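Local coordinates for protein 3-methylornithine synthase (Methanosarcina barkeri, PDB 3T7V) that catalyses the radical-based isomerisation of L-lysine to (3R)-3-methyl-D-ornithine in pyrrolysine biosynthesis, using a [4Fe-4S] cluster and S-adenosylmethionine, at residues Gly107-Asp112 with Lys337-Ala342; Val59-Phe64 with Ser326-Leu331; Leu273-Leu278 with Ala294-Ser299; Lys101-Ala106 with Ile300-Ser305. One frame throughout, in Å; residues are numbered along the deposited sequence.

Contact 1 (Gly107-Asp112 with Lys337-Ala342). With MD0 (5-amino-D-isoleucine), chain D.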
loop_
_atom_site.group_PDB
_atom_site.type_symbol
_atom_site.label_atom_id
_atom_site.label_comp_id
_atom_site.label_asym_id
_atom_site.label_seq_id
_atom_site.Cartn_x
_atom_site.Cartn_y
_atom_site.Cartn_z
ATOM N N GLY A 107 -7.520 -14.187 11.135
ATOM C CA GLY A 107 -6.072 -14.293 11.077
ATOM C C GLY A 107 -5.423 -13.039 10.564
ATOM O O GLY A 107 -4.167 -13.007 10.369
ATOM N N PHE A 108 -6.210 -11.959 10.326
ATOM C CA PHE A 108 -5.577 -10.684 9.923
ATOM C C PHE A 108 -4.840 -9.968 11.071
ATOM O O PHE A 108 -5.203 -10.028 12.235
ATOM C CB PHE A 108 -6.642 -9.692 9.384
ATOM C CG PHE A 108 -7.257 -10.166 8.107
ATOM C CD1 PHE A 108 -6.516 -10.033 6.925
ATOM C CD2 PHE A 108 -8.573 -10.698 8.085
ATOM C CE1 PHE A 108 -7.063 -10.403 5.713
ATOM C CE2 PHE A 108 -9.116 -11.106 6.865
ATOM C CZ PHE A 108 -8.367 -10.947 5.687
ATOM N N HIS A 109 -3.723 -9.330 10.696
ATOM C CA HIS A 109 -2.989 -8.452 11.621
ATOM C C HIS A 109 -3.464 -7.030 11.651
ATOM O O HIS A 109 -3.295 -6.351 12.670
ATOM C CB HIS A 109 -1.468 -8.433 11.285
ATOM C CG HIS A 109 -0.864 -9.788 11.334
ATOM N ND1 HIS A 109 -0.776 -10.570 10.217
ATOM C CD2 HIS A 109 -0.364 -10.523 12.380
ATOM C CE1 HIS A 109 -0.276 -11.771 10.558
ATOM N NE2 HIS A 109 -0.014 -11.741 11.880
ATOM N N MET A 110 -4.171 -6.597 10.600
ATOM C CA MET A 110 -4.570 -5.207 10.479
ATOM C C MET A 110 -5.690 -5.180 9.463
ATOM O O MET A 110 -5.799 -6.103 8.594
ATOM C CB MET A 110 -3.381 -4.370 9.992
ATOM C CG MET A 110 -3.754 -2.828 9.916
ATOM S SD MET A 110 -2.287 -1.762 10.008
ATOM C CE MET A 110 -1.461 -2.315 8.542
ATOM N N VAL A 111 -6.550 -4.162 9.542
ATOM C CA VAL A 111 -7.558 -3.884 8.487
ATOM C C VAL A 111 -7.326 -2.483 7.960
ATOM O O VAL A 111 -7.047 -1.579 8.760
ATOM C CB VAL A 111 -8.982 -4.058 9.025
ATOM C CG1 VAL A 111 -9.245 -5.468 9.439
ATOM C CG2 VAL A 111 -9.306 -3.111 10.168
ATOM N N ASP A 112 -7.371 -2.339 6.644
ATOM C CA ASP A 112 -7.244 -1.001 5.967
ATOM C C ASP A 112 -8.563 -0.441 5.516
ATOM O O ASP A 112 -9.191 -1.081 4.632
ATOM C CB ASP A 112 -6.227 -1.137 4.825
ATOM C CG ASP A 112 -6.022 0.093 4.016
ATOM O OD1 ASP A 112 -6.569 1.196 4.309
ATOM O OD2 ASP A 112 -5.238 0.007 3.004
ATOM N N LYS A 337 4.957 -18.318 6.810
ATOM C CA LYS A 337 3.873 -18.478 7.843
ATOM C C LYS A 337 3.373 -17.120 8.317
ATOM O O LYS A 337 4.164 -16.199 8.432
ATOM C CB LYS A 337 4.436 -19.294 9.051
ATOM C CG LYS A 337 3.527 -19.623 10.220
ATOM C CD LYS A 337 4.296 -20.431 11.284
ATOM C CE LYS A 337 3.449 -20.703 12.557
ATOM N NZ LYS A 337 2.068 -21.168 12.230
ATOM N N PRO A 338 2.092 -17.001 8.643
ATOM C CA PRO A 338 1.728 -15.755 9.278
ATOM C C PRO A 338 2.472 -15.486 10.551
ATOM O O PRO A 338 2.702 -16.412 11.358
ATOM C CB PRO A 338 0.209 -15.873 9.477
ATOM C CG PRO A 338 -0.238 -16.898 8.507
ATOM C CD PRO A 338 0.935 -17.879 8.420
ATOM N N ALA A 339 2.821 -14.190 10.756
ATOM C CA ALA A 339 3.466 -13.728 11.975
ATOM C C ALA A 339 2.552 -13.776 13.219
ATOM O O ALA A 339 1.300 -13.792 13.134
ATOM C CB ALA A 339 3.967 -12.294 11.774
ATOM N N ARG A 340 3.196 -13.687 14.404
ATOM C CA ARG A 340 2.430 -13.527 15.647
ATOM C C ARG A 340 1.924 -12.067 15.720
ATOM O O ARG A 340 2.600 -11.139 15.236
ATOM C CB ARG A 340 3.328 -13.699 16.848
ATOM C CG ARG A 340 3.720 -15.165 17.119
ATOM C CD ARG A 340 4.325 -15.215 18.511
ATOM N NE ARG A 340 4.845 -16.561 18.740
ATOM C CZ ARG A 340 5.288 -16.958 19.913
ATOM N NH1 ARG A 340 5.223 -16.112 20.951
ATOM N NH2 ARG A 340 5.758 -18.201 20.023
ATOM N N GLN A 341 0.772 -11.895 16.340
ATOM C CA GLN A 341 0.232 -10.555 16.521
ATOM C C GLN A 341 1.153 -9.659 17.311
ATOM O O GLN A 341 1.258 -8.482 16.982
ATOM C CB GLN A 341 -1.131 -10.657 17.205
ATOM C CG GLN A 341 -1.868 -9.248 17.086
ATOM C CD GLN A 341 -2.283 -8.826 15.626
ATOM O OE1 GLN A 341 -2.419 -9.700 14.764
ATOM N NE2 GLN A 341 -2.498 -7.509 15.338
ATOM N N ALA A 342 1.862 -10.178 18.323
ATOM C CA ALA A 342 2.685 -9.315 19.130
ATOM C C ALA A 342 3.835 -8.732 18.318
ATOM O O ALA A 342 4.324 -7.593 18.611
ATOM C CB ALA A 342 3.254 -10.091 20.330
HETATM C C MD0 D . -3.624 -2.344 -1.640
HETATM N N MD0 D . -5.735 -2.250 -2.836
HETATM O O MD0 D . -3.069 -2.535 -0.539
HETATM C CA MD0 D . -5.004 -1.768 -1.669
HETATM C CB MD0 D . -4.944 -0.211 -1.678
HETATM C CD MD0 D . -4.664 1.708 0.034
HETATM N NE MD0 D . -4.089 2.031 1.333
HETATM C CG MD0 D . -4.341 0.259 -0.322
HETATM C CG2 MD0 D . -4.121 0.385 -2.850
HETATM O OXT MD0 D . -3.089 -2.610 -2.722
#
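His-109 and Gln-341 pass alongside each other in opposite directions, imidazole and amide planes only 15° apart, and each donates one hydrogen bond across the contact. NE2 of His-109 reaches the backbone O of Ala-339 at 2.7 Å; the acceptor lies at the ring edge, in its plane, whereas the donor stands above the Ala-339 carbonyl plane rather than on a lone pair. NE2 of Gln-341 meets the O of His-109 at 3.0 Å, in the carbonyl plane and on a lone pair, and also bonds Glu-345. Because ND1 of His-109 pairs with the backbone N of Leu-61, both ring nitrogens are engaged and the imidazole's rotation is fixed. Replacing it with a leucine would probably leave the Leu-61 N-H and the Ala-339 carbonyl without these mates. In strand 110-115, Asp-112 OD2 accepts a hydrogen bond from NE of the bound 5-amino-D-isoleucine at 2.9 Å, while its OD1 pairs with Ser-146. Segment 107-112 links residues 337-342 to the methylornithine pocket of a radical SAM TIM barrel.

Contact 2 (Val59-Phe64 with Ser326-Leu331); sequences VFLNCF and SVVRRL. With MD0 (5-amino-D-isoleucine), chain D.
Leu-61 of strand 59-64 pushes its two methyl branches between side chains of helix 326-331, an apolar strand-on-helix layer of the TIM-barrel kind, with the helix packed outside the parallel sheet. The two axes approach to 11.0 Å, and their directions, 163° apart, are nearly antiparallel, as expected where a helix returns along a barrel strand. The tight part is buried and centres on Leu-61. Its CG is anti to the carbonyl carbon (chi1 -56°), which carries the fork toward the helix: CD2 lies 3.9 Å from CG1 of Val-327, the two side chains sliding past each other, and also approaches CD1 of Leu-331. Nearer the start of the strand, CG2 of Val-59 rests at 4.2 Å from CD2 of Leu-331, and Leu-290 of helix 278-291 touches that leucine as well. The more open margin is at Val-328, set apart by its partial exposure, not by distance, and past it the helix turns Arg-329 to solvent; Arg-330, also partly exposed, forms a salt bridge with Asp-284. Farther along the strand, Phe-64 belongs to the methylornithine pocket, one ring face lying under CA of 5-amino-D-isoleucine, 3.6 Å above the plane and offset toward the rim. Back at the margin, the other branch of Leu-61 crosses Val-328 at about a right angle, its CD1 4.0 Å from Val-328 CG2.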
loop_
_atom_site.group_PDB
_atom_site.type_symbol
_atom_site.label_atom_id
_atom_site.label_comp_id
_atom_site.label_asym_id
_atom_site.label_seq_id
_atom_site.Cartn_x
_atom_site.Cartn_y
_atom_site.Cartn_z
ATOM N N VAL A 59 5.045 -13.532 7.851
ATOM C CA VAL A 59 4.470 -12.521 6.982
ATOM C C VAL A 59 3.259 -11.936 7.708
ATOM O O VAL A 59 2.502 -12.630 8.405
ATOM C CB VAL A 59 3.989 -13.250 5.651
ATOM C CG1 VAL A 59 3.229 -12.259 4.751
ATOM C CG2 VAL A 59 5.171 -13.865 4.930
ATOM N N PHE A 60 3.025 -10.635 7.498
ATOM C CA PHE A 60 1.858 -9.946 8.058
ATOM C C PHE A 60 0.747 -9.916 7.004
ATOM O O PHE A 60 1.041 -9.995 5.795
ATOM C CB PHE A 60 2.247 -8.513 8.487
ATOM C CG PHE A 60 3.324 -8.463 9.522
ATOM C CD1 PHE A 60 3.101 -9.033 10.756
ATOM C CD2 PHE A 60 4.544 -7.878 9.239
ATOM C CE1 PHE A 60 4.142 -9.024 11.730
ATOM C CE2 PHE A 60 5.556 -7.784 10.227
ATOM C CZ PHE A 60 5.316 -8.377 11.441
ATOM N N LEU A 61 -0.501 -9.832 7.441
ATOM C CA LEU A 61 -1.695 -9.951 6.564
ATOM C C LEU A 61 -2.639 -8.773 6.824
ATOM O O LEU A 61 -3.061 -8.547 7.968
ATOM C CB LEU A 61 -2.436 -11.242 6.818
ATOM C CG LEU A 61 -1.597 -12.486 6.681
ATOM C CD1 LEU A 61 -2.354 -13.729 7.205
ATOM C CD2 LEU A 61 -1.178 -12.674 5.226
ATOM N N ASN A 62 -2.972 -7.996 5.781
ATOM C CA ASN A 62 -3.814 -6.761 5.941
ATOM C C ASN A 62 -5.048 -6.930 5.085
ATOM O O ASN A 62 -4.951 -7.175 3.841
ATOM C CB ASN A 62 -2.974 -5.578 5.408
ATOM C CG ASN A 62 -3.530 -4.199 5.768
ATOM O OD1 ASN A 62 -4.393 -4.045 6.590
ATOM N ND2 ASN A 62 -2.895 -3.169 5.170
ATOM N N CYS A 63 -6.201 -6.846 5.731
ATOM C CA CYS A 63 -7.471 -6.875 4.946
ATOM C C CYS A 63 -7.784 -5.514 4.383
ATOM O O CYS A 63 -7.481 -4.517 4.985
ATOM C CB CYS A 63 -8.545 -7.254 5.895
ATOM S SG CYS A 63 -10.154 -7.532 5.146
ATOM N N PHE A 64 -8.340 -5.455 3.210
ATOM C CA PHE A 64 -8.653 -4.179 2.570
ATOM C C PHE A 64 -10.155 -4.016 2.490
ATOM O O PHE A 64 -10.860 -4.824 1.838
ATOM C CB PHE A 64 -8.071 -4.257 1.141
ATOM C CG PHE A 64 -8.300 -2.976 0.361
ATOM C CD1 PHE A 64 -7.742 -1.790 0.841
ATOM C CD2 PHE A 64 -9.060 -2.941 -0.802
ATOM C CE1 PHE A 64 -7.932 -0.571 0.183
ATOM C CE2 PHE A 64 -9.257 -1.712 -1.480
ATOM C CZ PHE A 64 -8.702 -0.557 -0.974
ATOM N N SER A 326 -6.765 -18.510 0.907
ATOM C CA SER A 326 -5.949 -18.826 -0.292
ATOM C C SER A 326 -4.569 -18.237 -0.141
ATOM O O SER A 326 -3.592 -18.826 -0.591
ATOM C CB SER A 326 -6.541 -18.329 -1.594
ATOM O OG SER A 326 -7.830 -18.778 -1.702
ATOM N N VAL A 327 -4.488 -17.017 0.405
ATOM C CA VAL A 327 -3.179 -16.444 0.706
ATOM C C VAL A 327 -2.347 -17.318 1.648
ATOM O O VAL A 327 -1.173 -17.598 1.337
ATOM C CB VAL A 327 -3.314 -15.026 1.330
ATOM C CG1 VAL A 327 -1.972 -14.491 1.901
ATOM C CG2 VAL A 327 -3.811 -14.010 0.295
ATOM N N VAL A 328 -2.944 -17.800 2.748
ATOM C CA VAL A 328 -2.163 -18.557 3.721
ATOM C C VAL A 328 -1.740 -19.897 3.109
ATOM O O VAL A 328 -0.628 -20.370 3.389
ATOM C CB VAL A 328 -2.960 -18.706 5.027
ATOM C CG1 VAL A 328 -2.244 -19.707 5.957
ATOM C CG2 VAL A 328 -3.107 -17.368 5.745
ATOM N N ARG A 329 -2.617 -20.498 2.313
ATOM C CA ARG A 329 -2.276 -21.784 1.606
ATOM C C ARG A 329 -1.046 -21.544 0.750
ATOM O O ARG A 329 -0.134 -22.388 0.726
ATOM C CB ARG A 329 -3.453 -22.218 0.720
ATOM C CG ARG A 329 -3.148 -23.394 -0.219
ATOM C CD ARG A 329 -4.379 -23.902 -0.995
ATOM N NE ARG A 329 -4.000 -24.963 -1.939
ATOM C CZ ARG A 329 -4.827 -25.578 -2.794
ATOM N NH1 ARG A 329 -4.357 -26.535 -3.593
ATOM N NH2 ARG A 329 -6.118 -25.240 -2.862
ATOM N N ARG A 330 -1.039 -20.423 -0.020
ATOM C CA ARG A 330 0.091 -20.190 -0.905
ATOM C C ARG A 330 1.363 -19.886 -0.057
ATOM O O ARG A 330 2.461 -20.313 -0.440
ATOM C CB ARG A 330 -0.207 -19.058 -1.914
ATOM C CG ARG A 330 0.892 -18.839 -2.942
ATOM C CD ARG A 330 0.991 -19.991 -3.957
ATOM N NE ARG A 330 -0.323 -20.131 -4.577
ATOM C CZ ARG A 330 -0.663 -19.617 -5.768
ATOM N NH1 ARG A 330 0.220 -18.915 -6.474
ATOM N NH2 ARG A 330 -1.896 -19.791 -6.245
ATOM N N LEU A 331 1.241 -19.131 1.035
ATOM C CA LEU A 331 2.456 -18.886 1.883
ATOM C C LEU A 331 3.027 -20.245 2.352
ATOM O O LEU A 331 4.258 -20.385 2.414
ATOM C CB LEU A 331 2.077 -18.111 3.151
ATOM C CG LEU A 331 1.570 -16.709 2.766
ATOM C CD1 LEU A 331 1.191 -16.058 4.088
ATOM C CD2 LEU A 331 2.680 -15.877 2.150
HETATM C C MD0 D . -3.624 -2.344 -1.640
HETATM N N MD0 D . -5.735 -2.250 -2.836
HETATM O O MD0 D . -3.069 -2.535 -0.539
HETATM C CA MD0 D . -5.004 -1.768 -1.669
HETATM C CB MD0 D . -4.944 -0.211 -1.678
HETATM C CD MD0 D . -4.664 1.708 0.034
HETATM N NE MD0 D . -4.089 2.031 1.333
HETATM C CG MD0 D . -4.341 0.259 -0.322
HETATM C CG2 MD0 D . -4.121 0.385 -2.850
HETATM O OXT MD0 D . -3.089 -2.610 -2.722
#

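Contact 3 (Leu273-Leu278 with Ala294-Ser299); sequences LIPASL and ANIVTS. With MD0 (5-amino-D-isoleucine), chain D.
Strands 275-277 and 296-299 run parallel, their short axes 4.5 Å apart and inclined by 38°, with Pro-275, Ala-276 and Ser-277 in register with Ile-296, Val-297 and Thr-298. The backbone bonds zigzag between them: Ala-276 N donates to Ile-296 O, Ala-276 O accepts from Thr-298 N, and Leu-278 N donates to Thr-298 O. Ahead of the paired strands, the Asn-295 side chain takes over the pairing. Its CG sits between the backbone N and the carbonyl carbon (chi1 67°), bringing OD1 to 2.9 Å from the N of Ile-274, while the Asn-295 backbone N donates to Ile-274 O. A leucine here would probably leave the Ile-274 N-H without its acceptor, with the backbone bonds to Ile-274 O left at this end. On one face, Pro-275 CB lies 3.6 Å from Thr-298 CG2; on the other, the methyls of Ala-276 and Ala-294 meet at 3.8 Å. Toward the strand ends the hydroxyls hold 5-amino-D-isoleucine. Ser-277 OG donates to OXT at 2.6 Å and also caps Asp-279 N, Thr-298 OG1 donates to O at 2.8 Å, and Ser-299 OG accepts a bond from the ligand's N at 2.8 Å. Carboxylate and amino group are thus gripped together. With helix 278-291 joining the strands, this is a beta-alpha-beta crossover whose C-terminal strand ends form part of the product-binding site, as in TIM barrels.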
loop_
_atom_site.group_PDB
_atom_site.type_symbol
_atom_site.label_atom_id
_atom_site.label_comp_id
_atom_site.label_asym_id
_atom_site.label_seq_id
_atom_site.Cartn_x
_atom_site.Cartn_y
_atom_site.Cartn_z
ATOM N N LEU A 273 8.051 -2.294 6.987
ATOM C CA LEU A 273 7.048 -3.052 6.302
ATOM C C LEU A 273 7.029 -2.679 4.839
ATOM O O LEU A 273 7.101 -1.467 4.517
ATOM C CB LEU A 273 5.667 -2.727 6.908
ATOM C CG LEU A 273 5.526 -3.189 8.373
ATOM C CD1 LEU A 273 4.208 -2.636 8.915
ATOM C CD2 LEU A 273 5.556 -4.668 8.438
ATOM N N ILE A 274 6.944 -3.663 3.942
ATOM C CA ILE A 274 6.858 -3.421 2.493
ATOM C C ILE A 274 5.843 -4.384 1.966
ATOM O O ILE A 274 6.010 -5.620 2.143
ATOM C CB ILE A 274 8.198 -3.686 1.765
ATOM C CG1 ILE A 274 9.277 -2.830 2.419
ATOM C CG2 ILE A 274 8.054 -3.465 0.249
ATOM C CD1 ILE A 274 10.727 -3.033 1.848
ATOM N N PRO A 275 4.753 -3.904 1.340
ATOM C CA PRO A 275 3.638 -4.764 0.931
ATOM C C PRO A 275 3.829 -5.526 -0.305
ATOM O O PRO A 275 4.484 -5.024 -1.298
ATOM C CB PRO A 275 2.467 -3.798 0.820
ATOM C CG PRO A 275 3.022 -2.495 0.541
ATOM C CD PRO A 275 4.415 -2.478 1.187
ATOM N N ALA A 276 3.252 -6.726 -0.334
ATOM C CA ALA A 276 3.015 -7.470 -1.547
ATOM C C ALA A 276 1.474 -7.340 -1.765
ATOM O O ALA A 276 0.680 -8.027 -1.084
ATOM C CB ALA A 276 3.430 -8.921 -1.323
ATOM N N SER A 277 1.056 -6.469 -2.676
ATOM C CA SER A 277 -0.369 -6.231 -2.955
ATOM C C SER A 277 -0.971 -7.236 -3.923
ATOM O O SER A 277 -0.417 -7.469 -5.002
ATOM C CB SER A 277 -0.563 -4.816 -3.552
ATOM O OG SER A 277 -1.945 -4.636 -3.921
ATOM N N LEU A 278 -2.119 -7.803 -3.562
ATOM C CA LEU A 278 -2.839 -8.724 -4.480
ATOM C C LEU A 278 -3.538 -7.922 -5.612
ATOM O O LEU A 278 -4.010 -8.495 -6.579
ATOM C CB LEU A 278 -3.930 -9.428 -3.710
ATOM C CG LEU A 278 -3.535 -10.356 -2.554
ATOM C CD1 LEU A 278 -4.707 -11.236 -2.109
ATOM C CD2 LEU A 278 -2.344 -11.215 -2.854
ATOM N N ALA A 294 9.224 -8.309 -0.007
ATOM C CA ALA A 294 8.068 -7.808 0.757
ATOM C C ALA A 294 7.820 -8.690 2.000
ATOM O O ALA A 294 8.229 -9.843 2.070
ATOM C CB ALA A 294 6.811 -7.808 -0.116
ATOM N N ASN A 295 7.107 -8.121 2.977
ATOM C CA ASN A 295 6.823 -8.876 4.244
ATOM C C ASN A 295 5.376 -8.776 4.749
ATOM O O ASN A 295 5.092 -9.228 5.814
ATOM C CB ASN A 295 7.873 -8.549 5.331
ATOM C CG ASN A 295 7.783 -7.098 5.821
ATOM O OD1 ASN A 295 7.210 -6.274 5.217
ATOM N ND2 ASN A 295 8.427 -6.801 6.885
ATOM N N ILE A 296 4.527 -8.055 4.025
ATOM C CA ILE A 296 3.107 -7.937 4.398
ATOM C C ILE A 296 2.274 -8.084 3.145
ATOM O O ILE A 296 2.571 -7.471 2.108
ATOM C CB ILE A 296 2.821 -6.612 5.202
ATOM C CG1 ILE A 296 1.319 -6.457 5.501
ATOM C CG2 ILE A 296 3.335 -5.351 4.466
ATOM C CD1 ILE A 296 1.132 -5.380 6.602
ATOM N N VAL A 297 1.210 -8.826 3.215
ATOM C CA VAL A 297 0.354 -9.077 2.046
ATOM C C VAL A 297 -0.902 -8.171 2.251
ATOM O O VAL A 297 -1.447 -8.122 3.353
ATOM C CB VAL A 297 -0.093 -10.521 1.917
ATOM C CG1 VAL A 297 -0.976 -10.742 0.688
ATOM C CG2 VAL A 297 1.115 -11.463 1.808
ATOM N N THR A 298 -1.195 -7.373 1.199
ATOM C CA THR A 298 -2.287 -6.419 1.292
ATOM C C THR A 298 -3.252 -6.637 0.131
ATOM O O THR A 298 -3.005 -7.423 -0.785
ATOM C CB THR A 298 -1.761 -4.964 1.249
ATOM O OG1 THR A 298 -1.273 -4.648 -0.075
ATOM C CG2 THR A 298 -0.658 -4.712 2.318
ATOM N N SER A 299 -4.380 -5.944 0.244
ATOM C CA SER A 299 -5.448 -6.057 -0.768
ATOM C C SER A 299 -6.110 -7.439 -0.706
ATOM O O SER A 299 -6.650 -7.960 -1.689
ATOM C CB SER A 299 -5.025 -5.718 -2.200
ATOM O OG SER A 299 -6.143 -4.992 -2.854
HETATM C C MD0 D . -3.624 -2.344 -1.640
HETATM N N MD0 D . -5.735 -2.250 -2.836
HETATM O O MD0 D . -3.069 -2.535 -0.539
HETATM C CA MD0 D . -5.004 -1.768 -1.669
HETATM C CB MD0 D . -4.944 -0.211 -1.678
HETATM C CD MD0 D . -4.664 1.708 0.034
HETATM N NE MD0 D . -4.089 2.031 1.333
HETATM C CG MD0 D . -4.341 0.259 -0.322
HETATM C CG2 MD0 D . -4.121 0.385 -2.850
HETATM O OXT MD0 D . -3.089 -2.610 -2.722
#

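Contact 4 (Lys101-Ala106 with Ile300-Ser305)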
loop_
_atom_site.group_PDB
_atom_site.type_symbol
_atom_site.label_atom_id
_atom_site.label_comp_id
_atom_site.label_asym_id
_atom_site.label_seq_id
_atom_site.Cartn_x
_atom_site.Cartn_y
_atom_site.Cartn_z
ATOM N N LYS A 101 -18.023 -8.927 10.853
ATOM C CA LYS A 101 -18.292 -10.253 11.464
ATOM C C LYS A 101 -17.489 -11.312 10.701
ATOM O O LYS A 101 -17.020 -12.294 11.315
ATOM C CB LYS A 101 -19.762 -10.570 11.434
ATOM C CG LYS A 101 -20.457 -9.747 12.510
ATOM C CD LYS A 101 -21.944 -10.120 12.653
ATOM C CE LYS A 101 -22.776 -9.040 13.340
ATOM N NZ LYS A 101 -24.209 -9.543 13.396
ATOM N N THR A 102 -17.292 -11.130 9.386
ATOM C CA THR A 102 -16.648 -12.153 8.620
ATOM C C THR A 102 -15.134 -12.127 8.826
ATOM O O THR A 102 -14.453 -13.049 8.418
ATOM C CB THR A 102 -16.953 -12.048 7.074
ATOM O OG1 THR A 102 -16.384 -10.860 6.513
ATOM C CG2 THR A 102 -18.411 -11.986 6.810
ATOM N N LEU A 103 -14.606 -11.050 9.452
ATOM C CA LEU A 103 -13.168 -10.860 9.618
ATOM C C LEU A 103 -12.699 -11.366 10.983
ATOM O O LEU A 103 -11.481 -11.650 11.196
ATOM C CB LEU A 103 -12.807 -9.351 9.518
ATOM C CG LEU A 103 -13.118 -8.856 8.118
ATOM C CD1 LEU A 103 -12.747 -7.417 8.064
ATOM C CD2 LEU A 103 -12.436 -9.669 7.034
ATOM N N LYS A 104 -13.653 -11.465 11.934
ATOM C CA LYS A 104 -13.244 -11.761 13.342
ATOM C C LYS A 104 -12.656 -13.155 13.393
ATOM O O LYS A 104 -13.305 -14.126 13.001
ATOM C CB LYS A 104 -14.490 -11.679 14.231
ATOM C CG LYS A 104 -14.960 -10.236 14.351
ATOM C CD LYS A 104 -16.254 -10.188 15.210
ATOM C CE LYS A 104 -16.859 -8.803 15.068
ATOM N NZ LYS A 104 -18.035 -8.670 15.949
ATOM N N GLY A 105 -11.450 -13.188 13.964
ATOM C CA GLY A 105 -10.717 -14.463 14.100
ATOM C C GLY A 105 -10.239 -15.096 12.807
ATOM O O GLY A 105 -9.831 -16.238 12.826
ATOM N N ALA A 106 -10.192 -14.336 11.706
ATOM C CA ALA A 106 -9.764 -14.871 10.444
ATOM C C ALA A 106 -8.270 -14.935 10.328
ATOM O O ALA A 106 -7.790 -15.705 9.484
ATOM C CB ALA A 106 -10.348 -14.084 9.246
ATOM N N ILE A 300 -6.068 -8.035 0.499
ATOM C CA ILE A 300 -6.807 -9.272 0.780
ATOM C C ILE A 300 -8.233 -8.816 1.068
ATOM O O ILE A 300 -8.460 -7.928 1.867
ATOM C CB ILE A 300 -6.221 -9.985 2.012
ATOM C CG1 ILE A 300 -4.703 -10.212 1.813
ATOM C CG2 ILE A 300 -7.008 -11.277 2.212
ATOM C CD1 ILE A 300 -4.072 -10.857 3.051
ATOM N N LEU A 301 -9.218 -9.430 0.444
ATOM C CA LEU A 301 -10.589 -9.014 0.709
ATOM C C LEU A 301 -11.252 -9.874 1.745
ATOM O O LEU A 301 -10.885 -11.055 1.930
ATOM C CB LEU A 301 -11.404 -9.114 -0.579
ATOM C CG LEU A 301 -10.901 -8.150 -1.678
ATOM C CD1 LEU A 301 -11.682 -8.284 -2.990
ATOM C CD2 LEU A 301 -10.967 -6.674 -1.294
ATOM N N PRO A 302 -12.256 -9.292 2.449
ATOM C CA PRO A 302 -13.088 -10.052 3.358
ATOM C C PRO A 302 -13.668 -11.288 2.604
ATOM O O PRO A 302 -13.866 -11.232 1.356
ATOM C CB PRO A 302 -14.208 -9.031 3.666
ATOM C CG PRO A 302 -13.562 -7.693 3.597
ATOM C CD PRO A 302 -12.718 -7.905 2.326
ATOM N N PRO A 303 -13.909 -12.400 3.352
ATOM C CA PRO A 303 -14.478 -13.650 2.813
ATOM C C PRO A 303 -15.809 -13.368 2.078
ATOM O O PRO A 303 -16.693 -12.731 2.658
ATOM C CB PRO A 303 -14.710 -14.502 4.068
ATOM C CG PRO A 303 -13.689 -14.070 5.057
ATOM C CD PRO A 303 -13.422 -12.578 4.744
ATOM N N ASP A 304 -15.947 -13.891 0.853
ATOM C CA ASP A 304 -16.961 -13.477 -0.131
ATOM C C ASP A 304 -16.507 -12.145 -0.635
ATOM O O ASP A 304 -15.537 -12.037 -1.375
ATOM C CB ASP A 304 -18.372 -13.359 0.470
ATOM C CG ASP A 304 -19.084 -12.054 0.055
ATOM O OD1 ASP A 304 -19.348 -11.895 -1.161
ATOM O OD2 ASP A 304 -19.434 -11.245 0.947
ATOM N N SER A 305 -17.219 -11.136 -0.183
ATOM C CA SER A 305 -17.049 -9.805 -0.557
ATOM C C SER A 305 -17.252 -9.509 -2.053
ATOM O O SER A 305 -16.638 -10.105 -2.937
ATOM C CB SER A 305 -15.697 -9.315 -0.041
ATOM O OG SER A 305 -15.815 -7.973 0.147
HETATM O O HOH W 1 -17.378 -10.421 3.945
#
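Leu-103 and Thr-102 of helix 93-103 meet the consecutive prolines Pro-302 and Pro-303. CD2 of Leu-103 does most of the apolar touching: it lies 3.9 Å from CB of Pro-302 and 3.8 Å from CD of Pro-303, near the point where the two proline residues join. Pro-303 lies against the backbone, its CG 3.6 Å from the O of Thr-102. The polar link is indirect. One water donates to Thr-102 OG1 at 2.8 Å and to Pro-303 O at 2.7 Å, bridging the two segments. The hydroxyl is also bonded to the backbone O of Thr-99, one turn earlier; with chi1 at 66°, OG1 sits between the backbone N and the carbonyl carbon, from where it serves both partners. One shell out, a type II turn from Leu-103 to Ala-106, closed by Ala-106 N to Leu-103 O at 3.0 Å, carries the chain away from the helix, and the positive phi of Gly-105 suits that turn. On the other segment, the bond between the backbones of Leu-301 and Arg-322 holds the chain just before the prolines. Leu-103 also packs on Leu-139 of helix 126-139, while Pro-302 rests on Cys-63 of strand 58-68, so the contact joins helix 93-103 to the loop that leaves strand 296-300, beside strand 58-68.

In the fold
The four contacts gather around strand 58-68, which pairs in parallel with strands 110-115, 296-300 and 337-338. Contacts 1 and 2 lie about 9 Å apart between centres, as do contacts 2 and 3; contacts 3 and 4, about 17 Å apart, are linked through Leu-278 and Ile-300. Along the chain, contact 3 is nested within the loops closed by each of the others, contact 4 lies inside that of contact 2, and contact 1 crosses both 2 and 4. Late segments thus pack on early ones, and strand 296-300 pairs with strand 58-68, as expected where a TIM barrel closes. Strands of contacts 1, 2 and 3, joined in one sheet, each contribute to the methylornithine pocket.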